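Local coordinates for protein mannose-specific lectin CEA chain 1 (Colocasia esculenta, PDB 5D5G) that binds mannose as a plant lectin, agglutinates rabbit erythrocytes and is toxic to cotton aphids and other hemipteran insects, at residues L6-T11 with L55-E60; T11-G16 with D50-L55; D30-L35 with N43-G48. One frame throughout, in Å; residues are numbered along the deposited sequence.

Overall arrangement
The three contacts lie in one bulb-type lectin domain, which is built of antiparallel sheets. Interactions 1 and 2 are continuous: they share Thr-11 and Leu-55, and their centres are 11 Å apart. Leu-6 of interaction 1 packs against the backbone of both segments of interaction 2. Interactions 2 and 3 are joined by the disulfide Cys-31 to Cys-51, and Leu-12 and Leu-53 pack against Leu-33. Interactions 1 and 3 do not touch; their nearest atoms are about 8 Å apart. Magnesium is bound at interaction 1. Interaction 3 holds part of the probable mannose site, and the side chain of Leu-33 is about 3 Å from that of mannose-binding Trp-40.

Interaction 1: residues L6-T11 with L55-E60; sequences LLSGQT and LTDYGE. With MG (magnesium ion), chain G.
Ser-8 faces one oxygen of the flat Asp-57 carboxylate: Asp-57 OD1 lies 3.9 Å from Ser-8 OG, too far for a hydrogen bond. Asp-57 OD2 has a long, weak ion pair with Lys-80. The other flat group, the amide of Gln-10, works within its own segment. Gln-10 OE1 accepts the backbone N of Leu-7 at 2.8 Å, and this donor is tilted 35° from the amide plane. It adds to the bond Gln-10 N to Leu-7 O of a type II turn that sets Ser-8 and Gly-9 beside Leu-55.

Leu-55 is the main partner. Its CB is 3.4 Å from Ser-8 CA, and its CG is 3.6 Å from Ser-8 CB. With CG anti to its own N (chi1 -174°), the branched end runs along Ser-8 to the strand before it. There Leu-55 CD2 comes 3.3 Å from Leu-6 O. The backbone adds a weak hydrogen bond, Gly-9 N to Leu-55 O, at 3.3 Å and bent to 131°. The CA-H of Ser-8 also meets Leu-55 O. Ser-8 OG takes its hydrogen bond elsewhere, from Tyr-83 N.

Leu-6 O binds the magnesium ion at 1.9 Å. Ala-85 O on the adjoining strand 84-88 binds the same ion, so the metal and backbone hydrogen bonds both link these strands. The Leu-6 peptide is probably polarised by the ion. Between the two segments the contact is mostly van der Waals packing of Leu-55 on the backbone and CB of Ser-8, with one weak polar link, so their hold rests chiefly on how Leu-55 fits against the turn.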
ATOM      1  N   LEU A   6       0.159   6.814   2.318  1.00 13.01           N
ATOM      2  CA  LEU A   6       0.519   8.115   1.798  1.00  8.34           C
ATOM      3  C   LEU A   6       1.190   7.909   0.436  1.00 13.79           C
ATOM      4  O   LEU A   6       2.260   7.311   0.356  1.00 11.55           O
ATOM      5  CB  LEU A   6       1.483   8.797   2.764  1.00  8.52           C
ATOM      6  CG  LEU A   6       2.178  10.036   2.199  1.00  9.18           C
ATOM      7  CD1 LEU A   6       1.176  11.151   1.965  1.00 12.88           C
ATOM      8  CD2 LEU A   6       3.286  10.489   3.121  1.00  5.94           C
ATOM      9  N   LEU A   7       0.561   8.379  -0.638  1.00 12.89           N
ATOM     10  CA  LEU A   7       1.138   8.201  -1.971  1.00 12.56           C
ATOM     11  C   LEU A   7       2.164   9.307  -2.262  1.00 24.38           C
ATOM     12  O   LEU A   7       1.989  10.447  -1.821  1.00 19.91           O
ATOM     13  CB  LEU A   7       0.044   8.173  -3.047  0.70  7.49           C
ATOM     14  CG  LEU A   7      -0.992   7.050  -2.952  0.60  8.46           C
ATOM     15  CD1 LEU A   7      -1.993   7.083  -4.114  0.70  5.45           C
ATOM     16  CD2 LEU A   7      -0.289   5.716  -2.865  0.70  8.00           C
ATOM     17  N   SER A   8       3.237   8.978  -2.981  1.00 14.86           N
ATOM     18  CA  SER A   8       4.214   9.986  -3.341  1.00  8.95           C
ATOM     19  C   SER A   8       3.509  11.042  -4.169  1.00 18.19           C
ATOM     20  O   SER A   8       2.855  10.725  -5.163  1.00 15.42           O
ATOM     21  CB  SER A   8       5.370   9.370  -4.116  1.00 20.03           C
ATOM     22  OG  SER A   8       4.946   8.946  -5.394  1.00 11.81           O
ATOM     23  N   GLY A   9       3.609  12.290  -3.725  1.00 17.63           N
ATOM     24  CA  GLY A   9       2.871  13.379  -4.338  1.00 16.85           C
ATOM     25  C   GLY A   9       1.785  13.886  -3.400  1.00 33.42           C
ATOM     26  O   GLY A   9       1.220  14.966  -3.606  1.00 35.99           O
ATOM     27  N   GLN A  10       1.497  13.097  -2.366  1.00 25.63           N
ATOM     28  CA  GLN A  10       0.476  13.434  -1.378  1.00 20.59           C
ATOM     29  C   GLN A  10       1.135  13.885  -0.090  1.00 23.70           C
ATOM     30  O   GLN A  10       2.296  13.560   0.154  1.00 22.98           O
ATOM     31  CB  GLN A  10      -0.413  12.219  -1.082  1.00 13.04           C
ATOM     32  CG  GLN A  10      -1.312  11.767  -2.234  1.00 13.93           C
ATOM     33  CD  GLN A  10      -2.194  10.590  -1.858  1.00  8.62           C
ATOM     34  OE1 GLN A  10      -1.842   9.774  -0.989  1.00  6.61           O
ATOM     35  NE2 GLN A  10      -3.343  10.489  -2.516  1.00  6.58           N
ATOM     36  N   THR A  11       0.391  14.598   0.757  1.00 12.80           N
ATOM     37  CA  THR A  11       0.973  15.119   1.993  1.00 19.29           C
ATOM     38  C   THR A  11       0.184  14.797   3.275  1.00 16.59           C
ATOM     39  O   THR A  11      -1.040  14.886   3.309  1.00 12.24           O
ATOM     40  CB  THR A  11       1.187  16.641   1.897  1.00 22.21           C
ATOM     41  OG1 THR A  11       1.645  16.983   0.580  1.00 24.37           O
ATOM     42  CG2 THR A  11       2.209  17.079   2.908  1.00 20.24           C
ATOM     43  N   LEU A  55       6.134  12.465   0.255  1.00  8.87           N
ATOM     44  CA  LEU A  55       6.819  11.293  -0.285  1.00 13.99           C
ATOM     45  C   LEU A  55       7.397  11.608  -1.655  1.00 15.19           C
ATOM     46  O   LEU A  55       6.671  12.007  -2.568  1.00 16.83           O
ATOM     47  CB  LEU A  55       5.865  10.094  -0.363  1.00 18.23           C
ATOM     48  CG  LEU A  55       6.435   8.733  -0.774  1.00 10.23           C
ATOM     49  CD1 LEU A  55       7.557   8.329   0.168  1.00  9.70           C
ATOM     50  CD2 LEU A  55       5.324   7.670  -0.778  1.00 10.65           C
ATOM     51  N   THR A  56       8.709  11.461  -1.791  1.00 10.73           N
ATOM     52  CA  THR A  56       9.358  11.815  -3.046  1.00 17.06           C
ATOM     53  C   THR A  56       9.256  10.671  -4.009  1.00 17.89           C
ATOM     54  O   THR A  56       8.907   9.557  -3.629  1.00 13.94           O
ATOM     55  CB  THR A  56      10.831  12.072  -2.856  1.00 13.47           C
ATOM     56  OG1 THR A  56      11.387  10.979  -2.119  1.00 19.04           O
ATOM     57  CG2 THR A  56      11.033  13.346  -2.072  1.00 15.06           C
ATOM     58  N   ASP A  57       9.605  10.941  -5.258  1.00 29.00           N
ATOM     59  CA  ASP A  57       9.473   9.941  -6.304  1.00 16.31           C
ATOM     60  C   ASP A  57      10.610   8.948  -6.313  1.00 20.01           C
ATOM     61  O   ASP A  57      10.747   8.175  -7.248  1.00 18.87           O
ATOM     62  CB  ASP A  57       9.350  10.617  -7.661  1.00 11.17           C
ATOM     63  CG  ASP A  57       8.199  11.576  -7.712  1.00 23.77           C
ATOM     64  OD1 ASP A  57       7.425  11.615  -6.724  1.00 30.45           O
ATOM     65  OD2 ASP A  57       8.062  12.287  -8.728  1.00 22.95           O
ATOM     66  N   TYR A  58      11.420   8.947  -5.266  1.00 12.51           N
ATOM     67  CA  TYR A  58      12.538   8.029  -5.219  1.00 15.75           C
ATOM     68  C   TYR A  58      12.504   7.311  -3.908  1.00 20.17           C
ATOM     69  O   TYR A  58      13.459   6.624  -3.550  1.00 20.88           O
ATOM     70  CB  TYR A  58      13.861   8.774  -5.399  1.00 16.98           C
ATOM     71  CG  TYR A  58      13.951   9.463  -6.741  1.00 23.24           C
ATOM     72  CD1 TYR A  58      13.329  10.683  -6.954  1.00 24.57           C
ATOM     73  CD2 TYR A  58      14.643   8.885  -7.803  1.00 19.48           C
ATOM     74  CE1 TYR A  58      13.390  11.317  -8.181  1.00 26.44           C
ATOM     75  CE2 TYR A  58      14.705   9.508  -9.032  1.00 20.22           C
ATOM     76  CZ  TYR A  58      14.079  10.728  -9.214  1.00 26.43           C
ATOM     77  OH  TYR A  58      14.131  11.373 -10.429  1.00 40.57           O
ATOM     78  N   GLY A  59      11.394   7.512  -3.190  1.00 25.60           N
ATOM     79  CA  GLY A  59      11.072   6.780  -1.970  1.00 23.59           C
ATOM     80  C   GLY A  59      11.416   7.450  -0.649  1.00 13.39           C
ATOM     81  O   GLY A  59      11.524   6.794   0.397  1.00 11.52           O
ATOM     82  N   GLU A  60      11.623   8.755  -0.674  1.00 14.59           N
ATOM     83  CA  GLU A  60      12.005   9.401   0.560  1.00 16.72           C
ATOM     84  C   GLU A  60      10.797  10.082   1.154  1.00 12.69           C
ATOM     85  O   GLU A  60       9.957  10.618   0.423  1.00 11.67           O
ATOM     86  CB  GLU A  60      13.155  10.382   0.345  1.00 18.19           C
ATOM     87  CG  GLU A  60      14.368  10.083   1.218  1.00 16.54           C
ATOM     88  CD  GLU A  60      15.479  11.100   1.017  1.00 22.58           C
ATOM     89  OE1 GLU A  60      15.308  12.015   0.179  1.00 18.44           O
ATOM     90  OE2 GLU A  60      16.516  10.990   1.700  1.00 20.79           O
TER
HETATM   91 MG    MG G 203       3.155   6.412   1.746  1.00 14.08          MG

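Interaction 2: residues T11-G16 with D50-L55; sequences TLDREG and DCKLTL
Leu-12 and Leu-53 form an antiparallel hydrogen-bonded pair. Leu-12 N gives a short bond of 2.7 Å to Leu-53 O, nearly straight at 161°. The return bond, Leu-53 N to Leu-12 O, is longer at 3.2 Å.

The charged contacts centre on Asp-13. Lys-52 NZ makes a salt bridge to Asp-13 OD1 at 2.9 Å. The backbone N of Arg-14 hydrogen-bonds the same Asp-13 OD1 at 2.6 Å, from the opposite face of the carboxylate, so this oxygen is gripped from two sides. Arg-14 NH1 adds a salt bridge to Asp-13 OD2 at 3.1 Å, its hydrogen bond weak and bent. These bonds hold the carboxylate at the start of the type II turn from Asp-13 to Gly-16.

The van der Waals contacts flank the pair. Thr-11 turns CG2 anti to its backbone N (chi1, measured to OG1, is -39°), which places this methyl 3.1 Å from Leu-53 O and 3.7 Å from Thr-54 CG2, with Lys-52 CB also against it. On the other face Leu-12 CB meets Leu-53 CB at 4.0 Å.

Strand 11-12, short and weakly bonded, is an outermost strand of its sheet within this chain, beside 52-55, which pairs in turn with strand 61-64. Thr-54 OG1 bonds Val-62 O there. Leu-12 and Leu-53 point into the core, onto Met-27 of strand 23-27 and Leu-33 of strand 33-36, both in another sheet.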
ATOM      1  N   THR A  11       0.391  14.598   0.757  1.00 12.80           N
ATOM      2  CA  THR A  11       0.973  15.119   1.993  1.00 19.29           C
ATOM      3  C   THR A  11       0.184  14.797   3.275  1.00 16.59           C
ATOM      4  O   THR A  11      -1.040  14.886   3.309  1.00 12.24           O
ATOM      5  CB  THR A  11       1.187  16.641   1.897  1.00 22.21           C
ATOM      6  OG1 THR A  11       1.645  16.983   0.580  1.00 24.37           O
ATOM      7  CG2 THR A  11       2.209  17.079   2.908  1.00 20.24           C
ATOM      8  N   LEU A  12       0.903  14.398   4.318  1.00 16.18           N
ATOM      9  CA  LEU A  12       0.320  14.211   5.639  1.00 17.74           C
ATOM     10  C   LEU A  12       0.495  15.512   6.437  1.00 21.94           C
ATOM     11  O   LEU A  12       1.500  15.701   7.138  1.00 19.38           O
ATOM     12  CB  LEU A  12       1.007  13.057   6.364  1.00 13.44           C
ATOM     13  CG  LEU A  12       0.611  12.858   7.822  1.00 16.97           C
ATOM     14  CD1 LEU A  12      -0.810  12.342   7.921  1.00 13.60           C
ATOM     15  CD2 LEU A  12       1.598  11.931   8.508  1.00 17.89           C
ATOM     16  N   ASP A  13      -0.492  16.400   6.317  1.00 19.69           N
ATOM     17  CA  ASP A  13      -0.415  17.768   6.850  1.00 18.23           C
ATOM     18  C   ASP A  13      -0.210  17.829   8.360  1.00 24.43           C
ATOM     19  O   ASP A  13      -0.263  16.807   9.046  1.00 21.67           O
ATOM     20  CB  ASP A  13      -1.669  18.561   6.465  1.00 19.08           C
ATOM     21  CG  ASP A  13      -1.388  20.048   6.277  1.00 24.48           C
ATOM     22  OD1 ASP A  13      -0.320  20.508   6.736  1.00 24.62           O
ATOM     23  OD2 ASP A  13      -2.230  20.758   5.680  1.00 30.47           O
ATOM     24  N   ARG A  14       0.032  19.042   8.858  1.00 21.38           N
ATOM     25  CA  ARG A  14       0.143  19.316  10.292  1.00 23.82           C
ATOM     26  C   ARG A  14      -0.961  18.599  11.091  1.00 18.12           C
ATOM     27  O   ARG A  14      -2.122  18.612  10.694  1.00 18.73           O
ATOM     28  CB  ARG A  14       0.096  20.832  10.518  1.00 18.51           C
ATOM     29  CG  ARG A  14      -1.134  21.502   9.901  0.50 18.94           C
ATOM     30  CD  ARG A  14      -0.842  22.891   9.347  0.50 20.87           C
ATOM     31  NE  ARG A  14      -2.001  23.777   9.464  0.50 23.52           N
ATOM     32  CZ  ARG A  14      -2.943  23.922   8.536  0.50 23.05           C
ATOM     33  NH1 ARG A  14      -2.879  23.239   7.400  0.50 17.13           N
ATOM     34  NH2 ARG A  14      -3.955  24.755   8.744  0.50 23.52           N
ATOM     35  N   GLU A  15      -0.576  17.944  12.184  1.00 15.23           N
ATOM     36  CA  GLU A  15      -1.501  17.180  13.031  1.00 15.38           C
ATOM     37  C   GLU A  15      -2.117  15.952  12.356  1.00 20.76           C
ATOM     38  O   GLU A  15      -3.004  15.310  12.923  1.00 24.94           O
ATOM     39  CB  GLU A  15      -2.630  18.055  13.589  0.30 19.89           C
ATOM     40  CG  GLU A  15      -2.196  19.226  14.433  1.00 18.80           C
ATOM     41  CD  GLU A  15      -3.152  20.395  14.279  1.00 25.76           C
ATOM     42  OE1 GLU A  15      -2.877  21.478  14.835  1.00 28.16           O
ATOM     43  OE2 GLU A  15      -4.182  20.232  13.582  1.00 15.77           O
ATOM     44  N   GLY A  16      -1.640  15.607  11.168  1.00 30.06           N
ATOM     45  CA  GLY A  16      -2.207  14.494  10.425  1.00 11.79           C
ATOM     46  C   GLY A  16      -1.967  13.123  11.021  1.00 14.94           C
ATOM     47  O   GLY A  16      -0.954  12.856  11.687  1.00  8.67           O
ATOM     48  N   ASP A  50       4.206  24.150  11.462  1.00 34.80           N
ATOM     49  CA  ASP A  50       3.359  24.076  10.274  1.00 35.69           C
ATOM     50  C   ASP A  50       3.909  23.025   9.320  1.00 28.48           C
ATOM     51  O   ASP A  50       3.749  23.130   8.104  1.00 31.73           O
ATOM     52  CB  ASP A  50       3.226  25.444   9.587  1.00 37.41           C
ATOM     53  CG  ASP A  50       2.744  26.535  10.535  1.00 38.29           C
ATOM     54  OD1 ASP A  50       3.155  26.520  11.716  1.00 36.30           O
ATOM     55  OD2 ASP A  50       1.961  27.407  10.097  1.00 30.98           O
ATOM     56  N   CYS A  51       4.538  22.006   9.901  1.00 25.83           N
ATOM     57  CA  CYS A  51       5.262  20.985   9.150  1.00 32.41           C
ATOM     58  C   CYS A  51       4.363  20.047   8.337  1.00 34.96           C
ATOM     59  O   CYS A  51       3.145  19.945   8.575  1.00 27.29           O
ATOM     60  CB  CYS A  51       6.153  20.154  10.084  1.00 30.49           C
ATOM     61  SG  CYS A  51       6.961  21.087  11.412  1.00 43.77           S
ATOM     62  N   LYS A  52       4.995  19.358   7.388  1.00 25.86           N
ATOM     63  CA  LYS A  52       4.307  18.494   6.445  1.00 25.90           C
ATOM     64  C   LYS A  52       5.140  17.255   6.211  1.00 27.58           C
ATOM     65  O   LYS A  52       6.372  17.334   6.181  1.00 19.13           O
ATOM     66  CB  LYS A  52       4.160  19.208   5.104  1.00 24.87           C
ATOM     67  CG  LYS A  52       3.305  20.448   5.131  1.00 25.87           C
ATOM     68  CD  LYS A  52       3.163  21.046   3.739  1.00 23.91           C
ATOM     69  CE  LYS A  52       2.075  22.109   3.725  1.00 34.47           C
ATOM     70  NZ  LYS A  52       1.382  22.221   5.054  1.00 39.02           N
ATOM     71  N   LEU A  53       4.477  16.114   6.032  1.00 29.86           N
ATOM     72  CA  LEU A  53       5.172  14.909   5.591  1.00 18.34           C
ATOM     73  C   LEU A  53       4.785  14.551   4.179  1.00 16.71           C
ATOM     74  O   LEU A  53       3.606  14.478   3.848  1.00 18.93           O
ATOM     75  CB  LEU A  53       4.921  13.721   6.509  1.00 19.17           C
ATOM     76  CG  LEU A  53       5.935  12.642   6.150  1.00 14.17           C
ATOM     77  CD1 LEU A  53       7.312  13.257   6.174  1.00 12.91           C
ATOM     78  CD2 LEU A  53       5.879  11.453   7.084  1.00 14.81           C
ATOM     79  N   THR A  54       5.800  14.317   3.356  1.00 18.58           N
ATOM     80  CA  THR A  54       5.626  14.134   1.928  1.00 12.40           C
ATOM     81  C   THR A  54       6.338  12.866   1.507  1.00 10.61           C
ATOM     82  O   THR A  54       7.084  12.275   2.295  1.00 13.06           O
ATOM     83  CB  THR A  54       6.305  15.281   1.197  1.00 10.80           C
ATOM     84  OG1 THR A  54       7.563  15.539   1.841  1.00 14.18           O
ATOM     85  CG2 THR A  54       5.444  16.539   1.265  1.00 17.81           C
ATOM     86  N   LEU A  55       6.134  12.465   0.255  1.00  8.87           N
ATOM     87  CA  LEU A  55       6.819  11.293  -0.285  1.00 13.99           C
ATOM     88  C   LEU A  55       7.397  11.608  -1.655  1.00 15.19           C
ATOM     89  O   LEU A  55       6.671  12.007  -2.568  1.00 16.83           O
ATOM     90  CB  LEU A  55       5.865  10.094  -0.363  1.00 18.23           C
ATOM     91  CG  LEU A  55       6.435   8.733  -0.774  1.00 10.23           C
ATOM     92  CD1 LEU A  55       7.557   8.329   0.168  1.00  9.70           C
ATOM     93  CD2 LEU A  55       5.324   7.670  -0.778  1.00 10.65           C
TER

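Interaction 3: residues D30-L35 with N43-G48; sequences DCNLVL and NTANKG
Asp-30 and Asn-46 join the two backbones: Asn-46 N donates to Asp-30 O at 2.6 Å and 149°, and Cys-31 turns the chain with a positive phi of 56°. The CA-H of Ala-45 also points at Asp-30 O, 3.1 Å from Ala-45 CA.

Ala-45 CB touches two polar side chains. Asp-30 OD2 lies 3.4 Å and Asn-32 ND2 3.7 Å from Ala-45 CB. Asp-30 OD1 accepts Gln-28 NE2 and, weakly, Asn-32 N at 3.3 Å. Asn-32 CG lies anti to the backbone N (chi1 -169°), which lays its amide along Asn-43 to Ala-45. Its ND2 bonds Gln-41 OE1 and its OD1 bonds Ser-42 OG. Thr-44 OG1 bonds Ser-42 OG; its very short approach to Cys-31 O is doubtful. Cys-31 CB lies 3.1 Å from Gly-48 O, and Cys-31 SG is disulfide-bonded to Cys-51.

Gln-28, Asp-30, Asn-32, Val-34 and Tyr-36 fit the mannose-binding motif of bulb-type lectins. The loop 43-48 therefore packs against Asp-30, Cys-31 and Asn-32 of a probable sugar site. It follows strand 40-41, the neighbour of 33-36, and leads to strand 52-55; Thr-44 and Lys-47 touch strand 70-73.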
ATOM      1  N   ASP A  30       4.500  19.712  16.985  1.00 15.53           N
ATOM      2  CA  ASP A  30       5.816  20.068  17.500  1.00 18.02           C
ATOM      3  C   ASP A  30       6.845  19.627  16.464  1.00 28.21           C
ATOM      4  O   ASP A  30       8.017  19.404  16.778  1.00 23.93           O
ATOM      5  CB  ASP A  30       6.081  19.411  18.856  1.00 22.14           C
ATOM      6  CG  ASP A  30       6.135  17.909  18.773  1.00 25.81           C
ATOM      7  OD1 ASP A  30       5.478  17.355  17.874  1.00 27.20           O
ATOM      8  OD2 ASP A  30       6.838  17.286  19.603  1.00 24.47           O
ATOM      9  N   CYS A  31       6.365  19.492  15.229  1.00 25.71           N
ATOM     10  CA  CYS A  31       7.149  19.050  14.071  1.00 32.25           C
ATOM     11  C   CYS A  31       7.855  17.705  14.234  1.00 28.14           C
ATOM     12  O   CYS A  31       8.735  17.364  13.450  1.00 29.60           O
ATOM     13  CB  CYS A  31       8.156  20.118  13.635  1.00 28.99           C
ATOM     14  SG  CYS A  31       8.612  19.992  11.899  1.00 32.94           S
ATOM     15  N   ASN A  32       7.486  16.943  15.252  1.00 24.85           N
ATOM     16  CA  ASN A  32       8.014  15.603  15.375  1.00 19.82           C
ATOM     17  C   ASN A  32       7.020  14.671  14.738  1.00 19.41           C
ATOM     18  O   ASN A  32       5.823  14.768  14.994  1.00 28.57           O
ATOM     19  CB  ASN A  32       8.211  15.216  16.836  1.00 19.51           C
ATOM     20  CG  ASN A  32       9.008  13.938  16.993  1.00 20.49           C
ATOM     21  OD1 ASN A  32       9.113  13.145  16.056  1.00 27.40           O
ATOM     22  ND2 ASN A  32       9.571  13.724  18.180  1.00 19.10           N
ATOM     23  N   LEU A  33       7.506  13.769  13.899  1.00 22.95           N
ATOM     24  CA  LEU A  33       6.659  12.694  13.412  1.00 20.89           C
ATOM     25  C   LEU A  33       6.773  11.533  14.362  1.00 16.65           C
ATOM     26  O   LEU A  33       7.858  10.966  14.543  1.00 12.52           O
ATOM     27  CB  LEU A  33       7.080  12.218  12.032  1.00 18.60           C
ATOM     28  CG  LEU A  33       6.242  11.017  11.592  1.00 14.32           C
ATOM     29  CD1 LEU A  33       4.992  11.464  10.835  1.00 12.18           C
ATOM     30  CD2 LEU A  33       7.081  10.076  10.748  1.00 13.59           C
ATOM     31  N   VAL A  34       5.646  11.178  14.966  1.00 18.68           N
ATOM     32  CA  VAL A  34       5.630  10.091  15.924  1.00 14.21           C
ATOM     33  C   VAL A  34       4.614   9.010  15.540  1.00 14.39           C
ATOM     34  O   VAL A  34       3.460   9.292  15.181  1.00 17.05           O
ATOM     35  CB  VAL A  34       5.348  10.598  17.351  1.00 11.56           C
ATOM     36  CG1 VAL A  34       5.762   9.558  18.368  0.80  9.99           C
ATOM     37  CG2 VAL A  34       6.093  11.899  17.611  0.20 15.16           C
ATOM     38  N   LEU A  35       5.067   7.767  15.611  1.00 15.61           N
ATOM     39  CA  LEU A  35       4.216   6.623  15.337  1.00 14.46           C
ATOM     40  C   LEU A  35       3.864   6.019  16.692  1.00 17.05           C
ATOM     41  O   LEU A  35       4.687   5.342  17.296  1.00 18.58           O
ATOM     42  CB  LEU A  35       4.992   5.631  14.463  1.00 14.87           C
ATOM     43  CG  LEU A  35       4.393   4.292  14.047  1.00 17.95           C
ATOM     44  CD1 LEU A  35       3.410   4.456  12.903  1.00  7.75           C
ATOM     45  CD2 LEU A  35       5.516   3.343  13.650  1.00  2.85           C
ATOM     46  N   ASN A  43      12.016  12.198  15.666  1.00 19.79           N
ATOM     47  CA  ASN A  43      12.781  12.980  16.644  1.00 26.79           C
ATOM     48  C   ASN A  43      13.107  14.400  16.175  1.00 20.92           C
ATOM     49  O   ASN A  43      14.205  14.916  16.392  1.00 22.91           O
ATOM     50  CB  ASN A  43      14.042  12.234  17.092  1.00 20.26           C
ATOM     51  CG  ASN A  43      14.645  12.816  18.356  1.00 22.02           C
ATOM     52  OD1 ASN A  43      13.932  13.314  19.233  1.00 24.90           O
ATOM     53  ND2 ASN A  43      15.966  12.766  18.452  1.00 17.80           N
ATOM     54  N   THR A  44      12.132  15.023  15.529  1.00 16.98           N
ATOM     55  CA  THR A  44      12.259  16.401  15.111  1.00 22.16           C
ATOM     56  C   THR A  44      11.293  17.277  15.895  1.00 24.97           C
ATOM     57  O   THR A  44      10.582  18.109  15.320  1.00 21.03           O
ATOM     58  CB  THR A  44      11.949  16.539  13.636  1.00 27.23           C
ATOM     59  OG1 THR A  44      10.632  16.029  13.397  1.00 23.32           O
ATOM     60  CG2 THR A  44      12.951  15.750  12.824  1.00 26.88           C
ATOM     61  N   ALA A  45      11.269  17.078  17.211  1.00 25.11           N
ATOM     62  CA  ALA A  45      10.409  17.866  18.095  1.00 28.15           C
ATOM     63  C   ALA A  45      10.966  19.274  18.312  1.00 27.38           C
ATOM     64  O   ALA A  45      12.148  19.447  18.624  1.00 26.17           O
ATOM     65  CB  ALA A  45      10.209  17.153  19.429  1.00 19.03           C
ATOM     66  N   ASN A  46      10.101  20.268  18.130  1.00 27.38           N
ATOM     67  CA  ASN A  46      10.456  21.682  18.236  1.00 30.04           C
ATOM     68  C   ASN A  46      11.298  22.173  17.064  1.00 26.10           C
ATOM     69  O   ASN A  46      11.543  23.360  16.932  1.00 31.09           O
ATOM     70  CB  ASN A  46      11.147  22.017  19.573  0.30 27.06           C
ATOM     71  CG  ASN A  46      10.308  21.639  20.794  1.00 31.28           C
ATOM     72  OD1 ASN A  46      10.745  20.849  21.639  1.00 22.74           O
ATOM     73  ND2 ASN A  46       9.111  22.222  20.902  1.00 22.98           N
ATOM     74  N   LYS A  47      11.725  21.260  16.199  1.00 29.49           N
ATOM     75  CA  LYS A  47      12.546  21.626  15.045  1.00 30.68           C
ATOM     76  C   LYS A  47      11.783  22.370  13.944  1.00 31.16           C
ATOM     77  O   LYS A  47      12.141  22.275  12.766  1.00 28.33           O
ATOM     78  CB  LYS A  47      13.211  20.385  14.436  1.00 25.89           C
ATOM     79  CG  LYS A  47      14.103  19.583  15.375  0.60 25.01           C
ATOM     80  CD  LYS A  47      14.973  18.617  14.569  0.60 27.04           C
ATOM     81  CE  LYS A  47      15.598  17.522  15.428  1.00 27.26           C
ATOM     82  NZ  LYS A  47      16.618  18.022  16.390  1.00 32.06           N
ATOM     83  N   GLY A  48      10.738  23.108  14.315  1.00 27.32           N
ATOM     84  CA  GLY A  48       9.953  23.848  13.339  1.00 32.75           C
ATOM     85  C   GLY A  48       8.451  23.729  13.539  1.00 30.97           C
ATOM     86  O   GLY A  48       7.989  23.120  14.506  1.00 22.00           O
TER